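Local coordinates for protein 4-hydroxybutyrate coenzyme A transferase (Shewanella oneidensis, PDB 2OAS) that binds coenzyme A and, judging by its name and family, probably transfers it between carboxylic acids such as acetate and 4-hydroxybutyrate, at residues Q7-A12 against P31-D36; A114-S119 against C127-S132. All coordinates share one frame; numbering follows the deposited sequence.

Contact 1 (Q7-A12 against P31-D36)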
loop_
_atom_site.group_PDB
_atom_site.type_symbol
_atom_site.label_atom_id
_atom_site.label_comp_id
_atom_site.label_asym_id
_atom_site.label_seq_id
_atom_site.Cartn_x
_atom_site.Cartn_y
_atom_site.Cartn_z
ATOM N N GLN A 7 -3.733 -21.954 -41.217
ATOM C CA GLN A 7 -4.553 -21.335 -42.250
ATOM C C GLN A 7 -5.870 -20.829 -41.679
ATOM O O GLN A 7 -6.610 -20.150 -42.374
ATOM C CB GLN A 7 -4.821 -22.321 -43.392
ATOM C CG GLN A 7 -4.492 -21.732 -44.755
ATOM C CD GLN A 7 -3.020 -21.384 -44.885
ATOM O OE1 GLN A 7 -2.656 -20.352 -45.462
ATOM N NE2 GLN A 7 -2.162 -22.252 -44.358
ATOM N N SER A 8 -6.146 -21.150 -40.415
ATOM C CA SER A 8 -7.370 -20.694 -39.752
ATOM C C SER A 8 -7.141 -20.532 -38.251
ATOM O O SER A 8 -6.256 -21.176 -37.680
ATOM C CB SER A 8 -8.511 -21.678 -39.979
ATOM O OG SER A 8 -8.282 -22.879 -39.268
ATOM N N ALA A 9 -7.937 -19.679 -37.613
ATOM C CA ALA A 9 -7.801 -19.458 -36.179
ATOM C C ALA A 9 -8.024 -20.746 -35.400
ATOM O O ALA A 9 -7.397 -20.978 -34.379
ATOM C CB ALA A 9 -8.784 -18.405 -35.712
ATOM N N LEU A 10 -8.928 -21.584 -35.887
ATOM C CA LEU A 10 -9.226 -22.847 -35.212
ATOM C C LEU A 10 -7.999 -23.754 -35.255
ATOM O O LEU A 10 -7.718 -24.478 -34.306
ATOM C CB LEU A 10 -10.418 -23.520 -35.892
ATOM C CG LEU A 10 -11.270 -24.489 -35.068
ATOM C CD1 LEU A 10 -12.445 -24.963 -35.917
ATOM C CD2 LEU A 10 -10.445 -25.664 -34.600
ATOM N N GLU A 11 -7.261 -23.697 -36.357
ATOM C CA GLU A 11 -6.068 -24.521 -36.492
ATOM C C GLU A 11 -5.006 -24.106 -35.471
ATOM O O GLU A 11 -4.301 -24.943 -34.908
ATOM C CB GLU A 11 -5.527 -24.402 -37.907
ATOM C CG GLU A 11 -4.369 -25.306 -38.180
ATOM C CD GLU A 11 -3.907 -25.217 -39.616
ATOM O OE1 GLU A 11 -2.809 -25.736 -39.908
ATOM O OE2 GLU A 11 -4.642 -24.627 -40.451
ATOM N N ALA A 12 -4.917 -22.814 -35.220
ATOM C CA ALA A 12 -3.963 -22.290 -34.263
ATOM C C ALA A 12 -4.353 -22.678 -32.849
ATOM O O ALA A 12 -3.520 -23.123 -32.060
ATOM C CB ALA A 12 -3.899 -20.763 -34.382
ATOM N N PRO A 31 -6.896 -10.982 -28.069
ATOM C CA PRO A 31 -6.934 -11.731 -29.325
ATOM C C PRO A 31 -8.304 -12.291 -29.645
ATOM O O PRO A 31 -8.500 -13.506 -29.647
ATOM C CB PRO A 31 -5.904 -12.844 -29.098
ATOM C CG PRO A 31 -5.025 -12.324 -27.998
ATOM C CD PRO A 31 -6.028 -11.666 -27.085
ATOM N N LYS A 32 -9.244 -11.399 -29.929
ATOM C CA LYS A 32 -10.611 -11.789 -30.256
ATOM C C LYS A 32 -10.683 -12.868 -31.345
ATOM O O LYS A 32 -11.428 -13.841 -31.218
ATOM C CB LYS A 32 -11.401 -10.556 -30.705
ATOM C CG LYS A 32 -12.896 -10.811 -30.866
ATOM C CD LYS A 32 -13.632 -9.585 -31.387
ATOM C CE LYS A 32 -15.107 -9.891 -31.548
ATOM N NZ LYS A 32 -15.293 -11.106 -32.387
ATOM N N VAL A 33 -9.912 -12.688 -32.411
ATOM C CA VAL A 33 -9.905 -13.636 -33.514
ATOM C C VAL A 33 -9.583 -15.041 -33.035
ATOM O O VAL A 33 -10.190 -16.015 -33.475
ATOM C CB VAL A 33 -8.859 -13.253 -34.582
ATOM C CG1 VAL A 33 -8.879 -14.259 -35.714
ATOM C CG2 VAL A 33 -9.140 -11.875 -35.115
ATOM N N LEU A 34 -8.622 -15.144 -32.131
ATOM C CA LEU A 34 -8.211 -16.432 -31.594
ATOM C C LEU A 34 -9.144 -16.891 -30.495
ATOM O O LEU A 34 -9.471 -18.064 -30.416
ATOM C CB LEU A 34 -6.782 -16.338 -31.055
ATOM C CG LEU A 34 -5.653 -17.026 -31.835
ATOM C CD1 LEU A 34 -5.871 -16.908 -33.329
ATOM C CD2 LEU A 34 -4.295 -16.408 -31.423
ATOM N N LEU A 35 -9.578 -15.969 -29.650
ATOM C CA LEU A 35 -10.455 -16.329 -28.553
ATOM C C LEU A 35 -11.812 -16.821 -29.067
ATOM O O LEU A 35 -12.443 -17.652 -28.427
ATOM C CB LEU A 35 -10.610 -15.145 -27.575
ATOM C CG LEU A 35 -9.410 -14.741 -26.681
ATOM C CD1 LEU A 35 -9.787 -13.542 -25.853
ATOM C CD2 LEU A 35 -8.968 -15.877 -25.769
ATOM N N ASP A 36 -12.258 -16.330 -30.221
ATOM C CA ASP A 36 -13.536 -16.798 -30.762
ATOM C C ASP A 36 -13.365 -18.221 -31.257
ATOM O O ASP A 36 -14.285 -19.024 -31.164
ATOM C CB ASP A 36 -14.040 -15.908 -31.905
ATOM C CG ASP A 36 -14.637 -14.592 -31.402
ATOM O OD1 ASP A 36 -14.804 -14.438 -30.172
ATOM O OD2 ASP A 36 -14.948 -13.718 -32.237
#

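Contact 2 (A114-S119 against C127-S132)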
loop_
_atom_site.group_PDB
_atom_site.type_symbol
_atom_site.label_atom_id
_atom_site.label_comp_id
_atom_site.label_asym_id
_atom_site.label_seq_id
_atom_site.Cartn_x
_atom_site.Cartn_y
_atom_site.Cartn_z
ATOM N N ALA A 114 0.247 -18.950 -23.980
ATOM C CA ALA A 114 -0.180 -17.555 -24.008
ATOM C C ALA A 114 -0.763 -17.198 -25.367
ATOM O O ALA A 114 -0.120 -17.403 -26.399
ATOM C CB ALA A 114 0.993 -16.645 -23.709
ATOM N N ILE A 115 -1.978 -16.664 -25.367
ATOM C CA ILE A 115 -2.617 -16.258 -26.603
ATOM C C ILE A 115 -2.320 -14.776 -26.767
ATOM O O ILE A 115 -2.638 -13.968 -25.888
ATOM C CB ILE A 115 -4.152 -16.414 -26.548
ATOM C CG1 ILE A 115 -4.537 -17.766 -25.937
ATOM C CG2 ILE A 115 -4.716 -16.254 -27.951
ATOM C CD1 ILE A 115 -3.976 -18.961 -26.666
ATOM N N ILE A 116 -1.723 -14.403 -27.891
ATOM C CA ILE A 116 -1.400 -13.003 -28.074
ATOM C C ILE A 116 -1.669 -12.479 -29.473
ATOM O O ILE A 116 -1.837 -13.244 -30.410
ATOM C CB ILE A 116 0.078 -12.747 -27.719
ATOM C CG1 ILE A 116 0.990 -13.503 -28.677
ATOM C CG2 ILE A 116 0.360 -13.241 -26.325
ATOM C CD1 ILE A 116 2.456 -13.278 -28.400
ATOM N N GLN A 117 -1.722 -11.160 -29.595
ATOM C CA GLN A 117 -1.951 -10.500 -30.871
ATOM C C GLN A 117 -0.759 -9.583 -31.148
ATOM O O GLN A 117 -0.493 -8.664 -30.364
ATOM C CB GLN A 117 -3.213 -9.658 -30.811
ATOM C CG GLN A 117 -3.596 -9.097 -32.161
ATOM C CD GLN A 117 -4.889 -8.341 -32.136
ATOM O OE1 GLN A 117 -5.407 -7.948 -33.172
ATOM N NE2 GLN A 117 -5.428 -8.135 -30.940
ATOM N N VAL A 118 -0.051 -9.812 -32.253
ATOM C CA VAL A 118 1.114 -8.983 -32.590
ATOM C C VAL A 118 1.112 -8.394 -33.989
ATOM O O VAL A 118 0.331 -8.788 -34.859
ATOM C CB VAL A 118 2.441 -9.760 -32.460
ATOM C CG1 VAL A 118 2.631 -10.293 -31.045
ATOM C CG2 VAL A 118 2.467 -10.896 -33.471
ATOM N N SER A 119 2.013 -7.446 -34.209
ATOM C CA SER A 119 2.141 -6.835 -35.523
ATOM C C SER A 119 2.945 -7.819 -36.346
ATOM O O SER A 119 3.670 -8.639 -35.801
ATOM C CB SER A 119 2.869 -5.504 -35.435
ATOM O OG SER A 119 4.063 -5.652 -34.701
ATOM N N CYS A 127 8.251 -9.095 -33.954
ATOM C CA CYS A 127 6.857 -8.693 -33.860
ATOM C C CYS A 127 6.684 -7.822 -32.626
ATOM O O CYS A 127 7.572 -7.738 -31.784
ATOM C CB CYS A 127 5.932 -9.905 -33.722
ATOM S SG CYS A 127 5.988 -11.073 -35.090
ATOM N N SER A 128 5.524 -7.194 -32.513
ATOM C CA SER A 128 5.268 -6.325 -31.390
ATOM C C SER A 128 3.960 -6.676 -30.684
ATOM O O SER A 128 2.970 -7.036 -31.321
ATOM C CB SER A 128 5.229 -4.866 -31.875
ATOM O OG SER A 128 4.919 -3.981 -30.815
ATOM N N LEU A 129 3.974 -6.578 -29.359
ATOM C CA LEU A 129 2.797 -6.834 -28.551
ATOM C C LEU A 129 1.853 -5.667 -28.725
ATOM O O LEU A 129 0.759 -5.657 -28.170
ATOM C CB LEU A 129 3.183 -6.953 -27.087
ATOM C CG LEU A 129 4.046 -8.168 -26.785
ATOM C CD1 LEU A 129 4.306 -8.255 -25.291
ATOM C CD2 LEU A 129 3.346 -9.414 -27.273
ATOM N N GLY A 130 2.294 -4.665 -29.479
ATOM C CA GLY A 130 1.462 -3.508 -29.759
ATOM C C GLY A 130 0.947 -2.637 -28.624
ATOM O O GLY A 130 1.706 -2.232 -27.737
ATOM N N ILE A 131 -0.359 -2.364 -28.647
ATOM C CA ILE A 131 -0.961 -1.486 -27.648
ATOM C C ILE A 131 -1.067 -2.040 -26.232
ATOM O O ILE A 131 -1.506 -1.331 -25.318
ATOM C CB ILE A 131 -2.344 -0.992 -28.087
ATOM C CG1 ILE A 131 -3.300 -2.174 -28.248
ATOM C CG2 ILE A 131 -2.210 -0.210 -29.360
ATOM C CD1 ILE A 131 -4.710 -1.767 -28.617
ATOM N N SER A 132 -0.666 -3.288 -26.041
ATOM C CA SER A 132 -0.702 -3.873 -24.709
ATOM C C SER A 132 0.527 -4.676 -24.362
ATOM O O SER A 132 0.695 -5.800 -24.830
ATOM C CB SER A 132 -1.917 -4.778 -24.521
ATOM O OG SER A 132 -3.086 -4.014 -24.336
#

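Contact 1 (Q7-A12 against P31-D36)
A9 is the bump of this contact, and the backbone and side chains of V33 and L34 form the shallow hollow that takes it. Its CB points at the start of helix 32-41, coming to 3.6 Å from the carbonyl oxygen V33 O. Around that oxygen two methyl groups complete the hollow: V33 CG1 and L34 CD1 each lie 4.1 Å from A9 CB. The methyl V33 CG1 reaches this place because it stands anti to the backbone N (chi1 -180°). One turn of helix further on, A12 CB adds a looser touch, 4.5 Å from the same L34 CD1, which therefore bridges the two alanines. Alanine suits both places, since its single methyl lets the backbones come close, with A9 CA and L34 CA 5.5 Å apart. No hydrogen bond crosses the contact; each helix start is held by its own bonds. S8 is the N-cap of helix 9-13, and its OG accepts from E11 N (3.2 Å), an amide that also makes a weak bond to S8 O. In helix 32-41, K32 and D36 form a salt bridge within the first turn. Both helices lie on the parallel sheet of the N-terminal region: A12 and L34 rest on I147 and V33 on H149 of strand 145-150, while L34 also reaches I115 of strand 113-118.

Contact 2 (A114-S119 against C127-S132)
With chi1 at 50°, S119 OG sits between its own backbone N and carbonyl carbon, facing S128, while V118 CG2, at chi1 -59°, is turned toward C127. S119 and S128 are then joined twice: S119 N donates to S128 O (3.1 Å) in the carbonyl plane, on a lone pair, and S128 N gives a weak, bent bond to S119 OG (3.0 Å). S119 thus supplies a side-chain acceptor where the strand has ended. V118 lies against the C127-S128 backbone, its CG2 3.6 Å from C127 CB and its CG1 3.9 Å from L129 CD2. Here the end of strand 113-118, an inner strand of the parallel sheet in the N-terminal Rossmann-like domain, meets strand 126-128, which itself pairs antiparallel with strand 162-164. An alanine in place of V118 would remove both methyls and would probably open a gap between C127 and L129, leaving L129 CD2 with I116 as its apolar partner across the contact. L129 CD2 crosses I116 CD1 obliquely at 4.1 Å, and both side chains pack on T136 of helix 136-142. From L129 to S132 the chain makes a type II' turn, with G130 at its second position and a positive phi (60°) that favours glycine.

Overall arrangement
Contact 2 is wholly buried, whereas contact 1 is only partly so and lies farther out, its centre about 25 Å from the centre of the chain, against about 17 Å for contact 2. Contact 1 sets two helix starts side by side through alanine methyls against two branched side chains and a backbone carbonyl, with no hydrogen bond between them; contact 2, at the end of an inner strand, mixes apolar packing with backbone and serine hydrogen bonds, as suits a place where the chain leaves the sheet. They hold different elements, yet strand 113-118 links them: L34 CD2 packs 3.5 Å from I115 CG2, and P31 lies against the backbone of I115 and I116. Both lie away from the residues that bind coenzyme A.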